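Local coordinates for glyoxylate reductase (Paecilomyces sp. J18, PDB 3WNV), which probably reduces glyoxylate to glycolate with a nicotinamide cofactor, as a member of the D-2-hydroxyacid dehydrogenase family, at residues G10-A15 with A53-N58; A17-L22 with V26-F31; I180-R185 with E191-A196; R185-P190 with A196-F201. All coordinates share one frame; numbering follows the deposited sequence.

Contact 1 of 4, residues G10-A15 with A53-N58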
loop_
_atom_site.group_PDB
_atom_site.type_symbol
_atom_site.label_atom_id
_atom_site.label_comp_id
_atom_site.label_asym_id
_atom_site.label_seq_id
_atom_site.Cartn_x
_atom_site.Cartn_y
_atom_site.Cartn_z
ATOM N N GLY A 10 10.361 -12.698 9.713
ATOM C CA GLY A 10 11.040 -11.489 9.287
ATOM C C GLY A 10 11.515 -10.685 10.482
ATOM O O GLY A 10 11.828 -11.259 11.519
ATOM N N ASP A 11 11.580 -9.363 10.316
ATOM C CA ASP A 11 12.235 -8.502 11.303
ATOM C C ASP A 11 11.215 -7.599 11.995
ATOM O O ASP A 11 10.188 -7.227 11.405
ATOM C CB ASP A 11 13.250 -7.565 10.630
ATOM C CG ASP A 11 14.372 -8.296 9.895
ATOM O OD1 ASP A 11 14.758 -9.420 10.294
ATOM O OD2 ASP A 11 14.881 -7.709 8.902
ATOM N N ILE A 12 11.541 -7.218 13.232
ATOM C CA ILE A 12 10.889 -6.100 13.901
ATOM C C ILE A 12 12.005 -5.074 14.175
ATOM O O ILE A 12 13.028 -5.393 14.781
ATOM C CB ILE A 12 10.139 -6.561 15.193
ATOM C CG1 ILE A 12 8.861 -7.345 14.802
ATOM C CG2 ILE A 12 9.837 -5.393 16.096
ATOM C CD1 ILE A 12 8.132 -8.022 15.983
ATOM N N VAL A 13 11.807 -3.872 13.649
ATOM C CA VAL A 13 12.858 -2.865 13.592
ATOM C C VAL A 13 12.776 -1.927 14.771
ATOM O O VAL A 13 13.798 -1.609 15.398
ATOM C CB VAL A 13 12.753 -2.030 12.308
ATOM C CG1 VAL A 13 13.898 -1.006 12.248
ATOM C CG2 VAL A 13 12.723 -2.920 11.062
ATOM N N HIS A 14 11.567 -1.482 15.095
ATOM C CA HIS A 14 11.427 -0.379 16.047
ATOM C C HIS A 14 10.840 -0.786 17.381
ATOM O O HIS A 14 10.955 -0.034 18.347
ATOM C CB HIS A 14 10.551 0.732 15.476
ATOM C CG HIS A 14 10.997 1.218 14.140
ATOM N ND1 HIS A 14 12.087 2.047 13.985
ATOM C CD2 HIS A 14 10.515 0.979 12.897
ATOM C CE1 HIS A 14 12.246 2.307 12.693
ATOM N NE2 HIS A 14 11.317 1.655 12.014
ATOM N N ALA A 15 10.195 -1.947 17.431
ATOM C CA ALA A 15 9.382 -2.292 18.590
ATOM C C ALA A 15 9.811 -3.616 19.202
ATOM O O ALA A 15 8.975 -4.367 19.720
ATOM C CB ALA A 15 7.939 -2.323 18.212
ATOM N N ALA A 53 -0.196 -17.746 17.223
ATOM C CA ALA A 53 -0.255 -16.481 16.484
ATOM C C ALA A 53 1.045 -16.195 15.769
ATOM O O ALA A 53 2.110 -16.513 16.274
ATOM C CB ALA A 53 -0.577 -15.352 17.410
ATOM N N ILE A 54 0.954 -15.496 14.641
ATOM C CA ILE A 54 2.122 -15.243 13.811
ATOM C C ILE A 54 2.165 -13.761 13.529
ATOM O O ILE A 54 1.150 -13.177 13.133
ATOM C CB ILE A 54 1.998 -15.966 12.457
ATOM C CG1 ILE A 54 2.248 -17.471 12.617
ATOM C CG2 ILE A 54 2.990 -15.368 11.426
ATOM C CD1 ILE A 54 1.930 -18.249 11.297
ATOM N N TYR A 55 3.329 -13.146 13.707
ATOM C CA TYR A 55 3.540 -11.771 13.266
ATOM C C TYR A 55 4.214 -11.854 11.921
ATOM O O TYR A 55 5.236 -12.536 11.802
ATOM C CB TYR A 55 4.526 -11.075 14.246
ATOM C CG TYR A 55 4.902 -9.637 13.856
ATOM C CD1 TYR A 55 5.668 -9.361 12.716
ATOM C CD2 TYR A 55 4.546 -8.573 14.673
ATOM C CE1 TYR A 55 6.030 -8.026 12.361
ATOM C CE2 TYR A 55 4.886 -7.250 14.341
ATOM C CZ TYR A 55 5.620 -6.991 13.178
ATOM O OH TYR A 55 5.968 -5.695 12.888
ATOM N N ARG A 56 3.700 -11.136 10.908
ATOM C CA ARG A 56 4.424 -11.073 9.649
ATOM C C ARG A 56 4.266 -9.692 9.076
ATOM O O ARG A 56 3.455 -8.887 9.564
ATOM C CB ARG A 56 3.905 -12.131 8.652
ATOM C CG ARG A 56 2.510 -11.841 8.102
ATOM C CD ARG A 56 2.116 -12.877 7.052
ATOM N NE ARG A 56 2.995 -12.835 5.854
ATOM C CZ ARG A 56 2.782 -12.047 4.789
ATOM N NH1 ARG A 56 1.756 -11.197 4.758
ATOM N NH2 ARG A 56 3.599 -12.115 3.733
ATOM N N SER A 57 4.999 -9.412 8.004
ATOM C CA SER A 57 4.888 -8.100 7.344
ATOM C C SER A 57 4.922 -8.186 5.814
ATOM O O SER A 57 5.277 -9.233 5.253
ATOM C CB SER A 57 6.024 -7.210 7.798
ATOM O OG SER A 57 7.279 -7.788 7.427
ATOM N N ASN A 58 4.614 -7.079 5.136
ATOM C CA ASN A 58 4.770 -7.069 3.677
ATOM C C ASN A 58 6.214 -7.347 3.289
ATOM O O ASN A 58 6.483 -8.147 2.394
ATOM C CB ASN A 58 4.269 -5.750 3.083
ATOM C CG ASN A 58 2.752 -5.725 2.916
ATOM O OD1 ASN A 58 2.111 -6.747 2.593
ATOM N ND2 ASN A 58 2.164 -4.557 3.128
HETATM O O HOH W 1 8.092 -5.298 11.290
HETATM O O HOH W 2 8.256 -8.728 9.749
#
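The Y55 ring carries the δ-methyl of I12 over the centre of one face and has at its edge, in plane, the water held by S57 OG. This pairing belongs to the five-stranded parallel sheet with strand order 2-1-3-4-5, a flavodoxin-like arrangement, and joins the loop leaving strand 5-9 to strand 51-57. I12 CD1 stands 3.8 Å from the centroid of the Y55 ring and 13° off its normal, a CH-pi contact. I12 CG1 reaches Y55 CZ at 3.6 Å, so the extended ethyl branch covers the ring from its centre to the phenolic end. With CG1 anti to the carbonyl carbon (chi1 -73°) and chi2 near 172°, that branch, and not CG2, is the one delivered to the aromatic face. E304 and V307 of helix 297-317 also pack on Y55.

No direct hydrogen bond crosses here; two waters do that work. The phenolic OH of Y55 donates to one water at 2.7 Å, besides bonding N85, and this water donates to D11 O. With an alanine in place of Y55, I12 would probably be left beside a gap and this water without the hydroxyl that fixes it. D11 O accepts from both waters: the second, donating to D11 O at 3.0 Å, in turn accepts from S57 OG at 2.7 Å.

Contact 2 of 4, residues A17-L22 with V26-F31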
loop_
_atom_site.group_PDB
_atom_site.type_symbol
_atom_site.label_atom_id
_atom_site.label_comp_id
_atom_site.label_asym_id
_atom_site.label_seq_id
_atom_site.Cartn_x
_atom_site.Cartn_y
_atom_site.Cartn_z
ATOM N N ALA A 17 11.289 -4.188 21.945
ATOM C CA ALA A 17 10.935 -4.259 23.371
ATOM C C ALA A 17 9.530 -4.785 23.601
ATOM O O ALA A 17 9.304 -5.586 24.509
ATOM C CB ALA A 17 11.075 -2.911 24.010
ATOM N N GLU A 18 8.605 -4.339 22.761
ATOM C CA GLU A 18 7.195 -4.720 22.861
ATOM C C GLU A 18 7.014 -6.180 22.466
ATOM O O GLU A 18 6.164 -6.870 23.029
ATOM C CB GLU A 18 6.324 -3.793 21.998
ATOM C CG GLU A 18 6.113 -2.372 22.612
ATOM C CD GLU A 18 7.296 -1.412 22.457
ATOM O OE1 GLU A 18 8.283 -1.731 21.750
ATOM O OE2 GLU A 18 7.234 -0.297 23.039
ATOM N N TRP A 19 7.792 -6.653 21.482
ATOM C CA TRP A 19 7.780 -8.070 21.127
ATOM C C TRP A 19 8.312 -8.892 22.300
ATOM O O TRP A 19 7.639 -9.809 22.752
ATOM C CB TRP A 19 8.598 -8.334 19.839
ATOM C CG TRP A 19 8.926 -9.805 19.590
ATOM C CD1 TRP A 19 10.130 -10.413 19.797
ATOM C CD2 TRP A 19 8.057 -10.826 19.073
ATOM N NE1 TRP A 19 10.065 -11.726 19.462
ATOM C CE2 TRP A 19 8.803 -12.017 19.014
ATOM C CE3 TRP A 19 6.714 -10.847 18.676
ATOM C CZ2 TRP A 19 8.266 -13.235 18.549
ATOM C CZ3 TRP A 19 6.171 -12.046 18.225
ATOM C CH2 TRP A 19 6.948 -13.229 18.163
ATOM N N GLU A 20 9.491 -8.550 22.819
ATOM C CA GLU A 20 10.072 -9.326 23.920
ATOM C C GLU A 20 9.146 -9.371 25.124
ATOM O O GLU A 20 9.090 -10.370 25.841
ATOM C CB GLU A 20 11.416 -8.748 24.333
ATOM C CG GLU A 20 12.425 -8.713 23.194
ATOM C CD GLU A 20 13.004 -10.075 22.834
ATOM O OE1 GLU A 20 12.612 -11.113 23.430
ATOM O OE2 GLU A 20 13.888 -10.093 21.945
ATOM N N ALA A 21 8.412 -8.288 25.341
ATOM C CA ALA A 21 7.477 -8.235 26.460
ATOM C C ALA A 21 6.402 -9.333 26.418
ATOM O O ALA A 21 5.898 -9.745 27.449
ATOM C CB ALA A 21 6.849 -6.867 26.531
ATOM N N LEU A 22 6.048 -9.812 25.231
ATOM C CA LEU A 22 5.037 -10.879 25.116
ATOM C C LEU A 22 5.490 -12.211 25.670
ATOM O O LEU A 22 4.697 -13.150 25.761
ATOM C CB LEU A 22 4.613 -11.082 23.649
ATOM C CG LEU A 22 3.988 -9.871 22.954
ATOM C CD1 LEU A 22 3.916 -10.128 21.443
ATOM C CD2 LEU A 22 2.593 -9.576 23.503
ATOM N N VAL A 26 3.621 -15.935 26.191
ATOM C CA VAL A 26 3.807 -17.063 25.272
ATOM C C VAL A 26 5.296 -17.281 25.016
ATOM O O VAL A 26 6.101 -16.403 25.275
ATOM C CB VAL A 26 3.149 -16.770 23.879
ATOM C CG1 VAL A 26 1.625 -16.857 23.950
ATOM C CG2 VAL A 26 3.614 -15.409 23.332
ATOM N N THR A 27 5.631 -18.440 24.465
ATOM C CA THR A 27 6.984 -18.752 23.989
ATOM C C THR A 27 7.230 -17.990 22.697
ATOM O O THR A 27 6.456 -18.122 21.738
ATOM C CB THR A 27 7.086 -20.247 23.665
ATOM O OG1 THR A 27 6.882 -21.016 24.853
ATOM C CG2 THR A 27 8.437 -20.587 23.009
ATOM N N LEU A 28 8.278 -17.160 22.646
ATOM C CA LEU A 28 8.527 -16.400 21.420
ATOM C C LEU A 28 9.462 -17.198 20.515
ATOM O O LEU A 28 10.503 -17.681 20.964
ATOM C CB LEU A 28 9.126 -15.007 21.741
ATOM C CG LEU A 28 8.307 -14.138 22.710
ATOM C CD1 LEU A 28 9.054 -12.824 23.053
ATOM C CD2 LEU A 28 6.894 -13.824 22.171
ATOM N N LYS A 29 9.059 -17.362 19.255
ATOM C CA LYS A 29 9.830 -18.089 18.240
ATOM C C LYS A 29 10.060 -17.165 17.057
ATOM O O LYS A 29 9.264 -16.266 16.797
ATOM C CB LYS A 29 9.089 -19.358 17.781
ATOM C CG LYS A 29 9.016 -20.397 18.876
ATOM C CD LYS A 29 8.520 -21.731 18.353
ATOM C CE LYS A 29 8.245 -22.684 19.499
ATOM N NZ LYS A 29 9.461 -23.021 20.266
ATOM N N GLU A 30 11.166 -17.341 16.341
ATOM C CA GLU A 30 11.396 -16.463 15.206
ATOM C C GLU A 30 11.863 -17.193 13.954
ATOM O O GLU A 30 12.698 -18.088 14.041
ATOM C CB GLU A 30 12.454 -15.397 15.551
ATOM C CG GLU A 30 12.093 -14.459 16.692
ATOM C CD GLU A 30 13.136 -13.364 16.870
ATOM O OE1 GLU A 30 13.789 -13.020 15.858
ATOM O OE2 GLU A 30 13.299 -12.850 18.003
ATOM N N PHE A 31 11.367 -16.741 12.792
ATOM C CA PHE A 31 11.891 -17.174 11.490
ATOM C C PHE A 31 12.402 -15.935 10.761
ATOM O O PHE A 31 11.668 -15.327 9.956
ATOM C CB PHE A 31 10.789 -17.861 10.671
ATOM C CG PHE A 31 11.261 -18.416 9.349
ATOM C CD1 PHE A 31 11.912 -19.633 9.296
ATOM C CD2 PHE A 31 11.012 -17.731 8.159
ATOM C CE1 PHE A 31 12.349 -20.165 8.095
ATOM C CE2 PHE A 31 11.442 -18.253 6.948
ATOM C CZ PHE A 31 12.118 -19.489 6.926
HETATM O O HOH W 3 12.241 -13.818 20.074
#
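V26 N donates to L22 O across the tight connection between helix 17-21 and strand 27-31, at 3.0 Å and nearly in line with the carbonyl. From this junction the chain turns back, and the two short segments run at 129° to each other, their axes 9.8 Å apart at closest approach.

L28 has the largest share of the interface and lays its isobutyl group against one face of the W19 indole. L28 CD2 lies 4.0 Å from the centroid of the six-membered ring of W19, 15° off the normal and displaced toward the rim. Its other methyl, L28 CD1, presses against the helix backbone, 3.3 Å from W19 O, while L28 CD2 also meets L22 CB at 3.9 Å. The indole reaches the strand because its CG is anti to the backbone N (chi1 166°), and its edge comes to rest by the main chain, CZ2 of W19 being 3.6 Å from K29 O. W19 NE1 does not bond E30 directly: a water in the indole plane accepts from NE1 at 3.1 Å and donates to E30 OE2. The carboxylates of E20 and E30 come near each other, yet both form salt bridges with R16, which probably offsets their like charge.

This is the helix-to-strand return of the beta-alpha-beta unit 5-9, 16-21, 27-31; W19 also touches L8 of the adjoining strand 5-9 and L308 of helix 297-317.

Contact 3 of 4, residues I180-R185 with E191-A196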
loop_
_atom_site.group_PDB
_atom_site.type_symbol
_atom_site.label_atom_id
_atom_site.label_comp_id
_atom_site.label_asym_id
_atom_site.label_seq_id
_atom_site.Cartn_x
_atom_site.Cartn_y
_atom_site.Cartn_z
ATOM N N ILE A 180 -12.241 18.460 -5.074
ATOM C CA ILE A 180 -12.044 17.011 -4.880
ATOM C C ILE A 180 -13.247 16.233 -5.390
ATOM O O ILE A 180 -14.388 16.530 -5.021
ATOM C CB ILE A 180 -11.838 16.640 -3.405
ATOM C CG1 ILE A 180 -10.884 17.621 -2.730
ATOM C CG2 ILE A 180 -11.370 15.169 -3.268
ATOM C CD1 ILE A 180 -9.432 17.587 -3.319
ATOM N N ILE A 181 -13.001 15.258 -6.254
ATOM C CA ILE A 181 -14.052 14.310 -6.649
ATOM C C ILE A 181 -13.575 12.885 -6.394
ATOM O O ILE A 181 -12.373 12.622 -6.317
ATOM C CB ILE A 181 -14.492 14.454 -8.128
ATOM C CG1 ILE A 181 -13.298 14.218 -9.077
ATOM C CG2 ILE A 181 -15.093 15.834 -8.357
ATOM C CD1 ILE A 181 -13.729 14.228 -10.592
ATOM N N TYR A 182 -14.510 11.950 -6.287
ATOM C CA TYR A 182 -14.114 10.572 -6.031
ATOM C C TYR A 182 -15.132 9.572 -6.526
ATOM O O TYR A 182 -16.319 9.876 -6.700
ATOM C CB TYR A 182 -13.877 10.340 -4.532
ATOM C CG TYR A 182 -15.168 10.063 -3.767
ATOM C CD1 TYR A 182 -16.027 11.106 -3.397
ATOM C CD2 TYR A 182 -15.521 8.764 -3.402
ATOM C CE1 TYR A 182 -17.236 10.854 -2.697
ATOM C CE2 TYR A 182 -16.709 8.517 -2.688
ATOM C CZ TYR A 182 -17.546 9.564 -2.341
ATOM O OH TYR A 182 -18.711 9.288 -1.630
ATOM N N HIS A 183 -14.657 8.346 -6.711
ATOM C CA HIS A 183 -15.543 7.233 -7.015
ATOM C C HIS A 183 -15.170 6.018 -6.180
ATOM O O HIS A 183 -14.017 5.569 -6.174
ATOM C CB HIS A 183 -15.504 6.850 -8.493
ATOM C CG HIS A 183 -16.373 5.665 -8.807
ATOM N ND1 HIS A 183 -17.750 5.743 -8.809
ATOM C CD2 HIS A 183 -16.068 4.360 -9.029
ATOM C CE1 HIS A 183 -18.257 4.547 -9.077
ATOM N NE2 HIS A 183 -17.264 3.693 -9.203
ATOM N N ASN A 184 -16.158 5.513 -5.461
ATOM C CA ASN A 184 -16.061 4.216 -4.811
ATOM C C ASN A 184 -17.231 3.445 -5.379
ATOM O O ASN A 184 -18.158 4.055 -5.902
ATOM C CB ASN A 184 -16.267 4.357 -3.300
ATOM C CG ASN A 184 -15.072 4.938 -2.601
ATOM O OD1 ASN A 184 -14.177 5.542 -3.242
ATOM N ND2 ASN A 184 -15.025 4.745 -1.275
ATOM N N ARG A 185 -17.240 2.120 -5.241
ATOM C CA ARG A 185 -18.400 1.356 -5.686
ATOM C C ARG A 185 -19.691 1.879 -5.023
ATOM O O ARG A 185 -20.739 1.985 -5.673
ATOM C CB ARG A 185 -18.209 -0.119 -5.362
ATOM C CG ARG A 185 -19.525 -0.820 -5.114
ATOM C CD ARG A 185 -19.387 -2.323 -5.003
ATOM N NE ARG A 185 -18.228 -2.763 -4.236
ATOM C CZ ARG A 185 -17.181 -3.407 -4.755
ATOM N NH1 ARG A 185 -17.132 -3.703 -6.052
ATOM N NH2 ARG A 185 -16.180 -3.760 -3.967
ATOM N N GLU A 191 -19.881 12.243 6.469
ATOM C CA GLU A 191 -18.654 12.474 7.265
ATOM C C GLU A 191 -17.437 11.764 6.663
ATOM O O GLU A 191 -16.303 12.213 6.843
ATOM C CB GLU A 191 -18.809 12.006 8.714
ATOM C CG GLU A 191 -19.905 12.723 9.518
ATOM C CD GLU A 191 -19.603 14.199 9.805
ATOM O OE1 GLU A 191 -18.425 14.558 10.018
ATOM O OE2 GLU A 191 -20.565 15.006 9.843
ATOM N N LEU A 192 -17.651 10.642 5.992
ATOM C CA LEU A 192 -16.521 9.903 5.419
ATOM C C LEU A 192 -16.133 10.466 4.057
ATOM O O LEU A 192 -15.013 10.234 3.593
ATOM C CB LEU A 192 -16.825 8.408 5.305
ATOM C CG LEU A 192 -16.994 7.658 6.615
ATOM C CD1 LEU A 192 -17.255 6.158 6.379
ATOM C CD2 LEU A 192 -15.771 7.896 7.454
ATOM N N GLU A 193 -17.059 11.190 3.416
ATOM C CA GLU A 193 -16.766 11.915 2.176
ATOM C C GLU A 193 -15.934 13.114 2.536
ATOM O O GLU A 193 -15.089 13.570 1.745
ATOM C CB GLU A 193 -18.037 12.390 1.483
ATOM C CG GLU A 193 -18.884 11.291 0.929
ATOM C CD GLU A 193 -19.934 11.823 -0.039
ATOM O OE1 GLU A 193 -20.541 12.883 0.250
ATOM O OE2 GLU A 193 -20.137 11.185 -1.096
ATOM N N ASP A 194 -16.193 13.628 3.732
ATOM C CA ASP A 194 -15.398 14.708 4.315
ATOM C C ASP A 194 -15.276 15.889 3.341
ATOM O O ASP A 194 -14.227 16.509 3.255
ATOM C CB ASP A 194 -14.005 14.174 4.741
ATOM C CG ASP A 194 -13.273 15.115 5.698
ATOM O OD1 ASP A 194 -12.034 15.227 5.609
ATOM O OD2 ASP A 194 -13.939 15.733 6.552
ATOM N N GLY A 195 -16.341 16.183 2.595
ATOM C CA GLY A 195 -16.308 17.294 1.650
ATOM C C GLY A 195 -16.245 16.969 0.154
ATOM O O GLY A 195 -16.698 17.758 -0.677
ATOM N N ALA A 196 -15.705 15.804 -0.196
ATOM C CA ALA A 196 -15.547 15.410 -1.605
ATOM C C ALA A 196 -16.857 15.045 -2.287
ATOM O O ALA A 196 -17.758 14.490 -1.651
ATOM C CB ALA A 196 -14.562 14.256 -1.715
#
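Y182 and A196 join the first strand of a short beta-alpha-beta unit in the Rossmann-type domain (179-183, 190-193, 197-198) to the turn that leaves its helix. The apolar part centres on the single methyl of A196, which meets two side chains of the strand: A196 CB is 3.7 Å from I180 CG2 and 3.9 Å from Y182 CD1. I180 continues past it to pack on helix 164-175.

The polar part lies at the far end of the tyrosine. Y182 OH donates to E193 OE2, with the acceptor in the ring plane and the carboxylate turned 90° to it; the glutamate chain runs extended beyond CG (chi2 -166°), which carries OE2 out to the hydroxyl. At 2.4 Å between Y182 OH and E193 OE2 the modelled separation is very short, and its exact value is doubtful. E193 OE2 also takes part in a salt bridge with K187, and Y182 OH has L188 N as a second partner, so both oxygens are held from the intervening loop as well.

Backbone geometry sets the return. A type I' turn from E193 to A196 passes through D194 and G195 at positive phi; at G195 a side chain would jam against the preceding carbonyl. The turn is closed by A196 N donating to E193 O at 3.0 Å.

Contact 4 of 4, residues R185-P190 with A196-F201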
loop_
_atom_site.group_PDB
_atom_site.type_symbol
_atom_site.label_atom_id
_atom_site.label_comp_id
_atom_site.label_asym_id
_atom_site.label_seq_id
_atom_site.Cartn_x
_atom_site.Cartn_y
_atom_site.Cartn_z
ATOM N N ARG A 185 -17.240 2.120 -5.241
ATOM C CA ARG A 185 -18.400 1.356 -5.686
ATOM C C ARG A 185 -19.691 1.879 -5.023
ATOM O O ARG A 185 -20.739 1.985 -5.673
ATOM C CB ARG A 185 -18.209 -0.119 -5.362
ATOM C CG ARG A 185 -19.525 -0.820 -5.114
ATOM C CD ARG A 185 -19.387 -2.323 -5.003
ATOM N NE ARG A 185 -18.228 -2.763 -4.236
ATOM C CZ ARG A 185 -17.181 -3.407 -4.755
ATOM N NH1 ARG A 185 -17.132 -3.703 -6.052
ATOM N NH2 ARG A 185 -16.180 -3.760 -3.967
ATOM N N ASN A 186 -19.600 2.270 -3.749
ATOM C CA ASN A 186 -20.739 2.908 -3.074
ATOM C C ASN A 186 -20.387 4.285 -2.529
ATOM O O ASN A 186 -19.317 4.487 -1.971
ATOM C CB ASN A 186 -21.270 2.029 -1.935
ATOM C CG ASN A 186 -21.949 0.762 -2.441
ATOM O OD1 ASN A 186 -21.554 -0.347 -2.080
ATOM N ND2 ASN A 186 -22.947 0.922 -3.295
ATOM N N LYS A 187 -21.305 5.226 -2.684
ATOM C CA LYS A 187 -21.103 6.558 -2.131
ATOM C C LYS A 187 -20.885 6.427 -0.604
ATOM O O LYS A 187 -21.547 5.618 0.062
ATOM C CB LYS A 187 -22.309 7.435 -2.483
ATOM C CG LYS A 187 -22.260 8.896 -2.060
ATOM C CD LYS A 187 -23.483 9.599 -2.639
ATOM C CE LYS A 187 -23.806 10.885 -1.930
ATOM N NZ LYS A 187 -22.754 11.906 -2.106
ATOM N N LEU A 188 -19.921 7.175 -0.078
ATOM C CA LEU A 188 -19.635 7.181 1.352
ATOM C C LEU A 188 -20.654 8.079 2.048
ATOM O O LEU A 188 -21.145 9.039 1.448
ATOM C CB LEU A 188 -18.218 7.705 1.584
ATOM C CG LEU A 188 -17.091 6.687 1.350
ATOM C CD1 LEU A 188 -15.764 7.345 1.339
ATOM C CD2 LEU A 188 -17.111 5.581 2.406
ATOM N N PRO A 189 -20.955 7.793 3.322
ATOM C CA PRO A 189 -21.832 8.692 4.081
ATOM C C PRO A 189 -21.088 10.020 4.281
ATOM O O PRO A 189 -19.871 10.033 4.155
ATOM C CB PRO A 189 -22.049 7.935 5.398
ATOM C CG PRO A 189 -20.800 7.106 5.575
ATOM C CD PRO A 189 -20.367 6.730 4.163
ATOM N N PRO A 190 -21.805 11.121 4.558
ATOM C CA PRO A 190 -21.232 12.477 4.415
ATOM C C PRO A 190 -19.966 12.752 5.239
ATOM O O PRO A 190 -19.063 13.435 4.735
ATOM C CB PRO A 190 -22.378 13.389 4.878
ATOM C CG PRO A 190 -23.621 12.570 4.615
ATOM C CD PRO A 190 -23.220 11.174 4.988
ATOM N N ALA A 196 -15.705 15.804 -0.196
ATOM C CA ALA A 196 -15.547 15.410 -1.605
ATOM C C ALA A 196 -16.857 15.045 -2.287
ATOM O O ALA A 196 -17.758 14.490 -1.651
ATOM C CB ALA A 196 -14.562 14.256 -1.715
ATOM N N LYS A 197 -16.934 15.340 -3.586
ATOM C CA LYS A 197 -18.087 15.084 -4.447
ATOM C C LYS A 197 -18.076 13.704 -5.145
ATOM O O LYS A 197 -17.132 13.336 -5.855
ATOM C CB LYS A 197 -18.115 16.172 -5.506
ATOM C CG LYS A 197 -19.243 16.080 -6.479
ATOM C CD LYS A 197 -19.447 17.448 -7.128
ATOM C CE LYS A 197 -20.752 17.512 -7.891
ATOM N NZ LYS A 197 -20.539 17.270 -9.346
ATOM N N TYR A 198 -19.121 12.927 -4.930
ATOM C CA TYR A 198 -19.190 11.580 -5.513
ATOM C C TYR A 198 -19.502 11.642 -6.995
ATOM O O TYR A 198 -20.393 12.381 -7.402
ATOM C CB TYR A 198 -20.305 10.801 -4.837
ATOM C CG TYR A 198 -20.443 9.399 -5.364
ATOM C CD1 TYR A 198 -19.574 8.416 -4.950
ATOM C CD2 TYR A 198 -21.436 9.069 -6.277
ATOM C CE1 TYR A 198 -19.691 7.129 -5.412
ATOM C CE2 TYR A 198 -21.562 7.765 -6.750
ATOM C CZ TYR A 198 -20.669 6.808 -6.311
ATOM O OH TYR A 198 -20.747 5.490 -6.736
ATOM N N VAL A 199 -18.781 10.860 -7.801
ATOM C CA VAL A 199 -19.011 10.780 -9.249
ATOM C C VAL A 199 -18.894 9.328 -9.741
ATOM O O VAL A 199 -18.380 8.454 -9.036
ATOM C CB VAL A 199 -18.011 11.670 -10.043
ATOM C CG1 VAL A 199 -18.185 13.130 -9.685
ATOM C CG2 VAL A 199 -16.571 11.230 -9.836
ATOM N N SER A 200 -19.386 9.064 -10.945
ATOM C CA SER A 200 -19.330 7.710 -11.483
ATOM C C SER A 200 -17.900 7.458 -11.920
ATOM O O SER A 200 -17.102 8.384 -11.960
ATOM C CB SER A 200 -20.272 7.559 -12.668
ATOM O OG SER A 200 -19.844 8.380 -13.746
ATOM N N PHE A 201 -17.561 6.195 -12.187
ATOM C CA PHE A 201 -16.210 5.856 -12.662
ATOM C C PHE A 201 -15.888 6.645 -13.942
ATOM O O PHE A 201 -14.852 7.290 -14.038
ATOM C CB PHE A 201 -16.108 4.324 -12.850
ATOM C CG PHE A 201 -14.718 3.814 -13.205
ATOM C CD1 PHE A 201 -13.758 3.609 -12.230
ATOM C CD2 PHE A 201 -14.399 3.479 -14.520
ATOM C CE1 PHE A 201 -12.458 3.107 -12.561
ATOM C CE2 PHE A 201 -13.115 2.983 -14.863
ATOM C CZ PHE A 201 -12.142 2.802 -13.863
#
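K187 and Y198 both carry CG anti to the backbone N (chi1 -177° and -180°), which lays the root of the lysine chain across the aromatic ring. K187 CB stands over the ring centre, 3.9 Å from the centroid of Y198 and 12° off its normal, while CG of K187 is 3.8 Å from CG of Y198. The lysine backbone joins in: K187 CA approaches Y198 CE1 at 3.6 Å. A bend at the last torsion turns the ammonium back beside the root of the tyrosine, with K187 NZ 3.8 Å from Y198 CB, and its charge is met by the salt bridge to E193. It is therefore the methylene chain, rather than the charge, that covers the ring.

The tyrosine is fixed at its other end by a hydrogen bond from its hydroxyl to N184 O, and its ring meets Y182 edge-to-face. Were a serine to replace Y198, the aliphatic part of K187 would probably lie over a gap and N184 O would lose this bond.

Such packing joins the loop following the second strand of a Rossmann-type fold to edge strand 197-198. In dehydrogenases of this fold, that loop generally borders the adenosine end of the cofactor.

In the fold
The four contacts fall into two pairs on opposite sides of the chain's centre, each pair in its own parallel sheet domain. Contacts 1 and 2 adjoin: G10 N pairs with F31 O, and I12 packs on W19 as well as on Y55. Contacts 3 and 4 share R185 and A196, and Y182 O and H183 ND1 of one both meet V199 of the other. Contacts 1 and 3 are buried, contact 2 partly so, and contact 4 lies at the surface. Every contact involves an aromatic ring, but its partners differ: aliphatic groups plus bridging waters in contacts 1 and 2, an alanine methyl beside the ring and a carboxylate at its edge in contact 3, and a lysine's methylenes in contact 4.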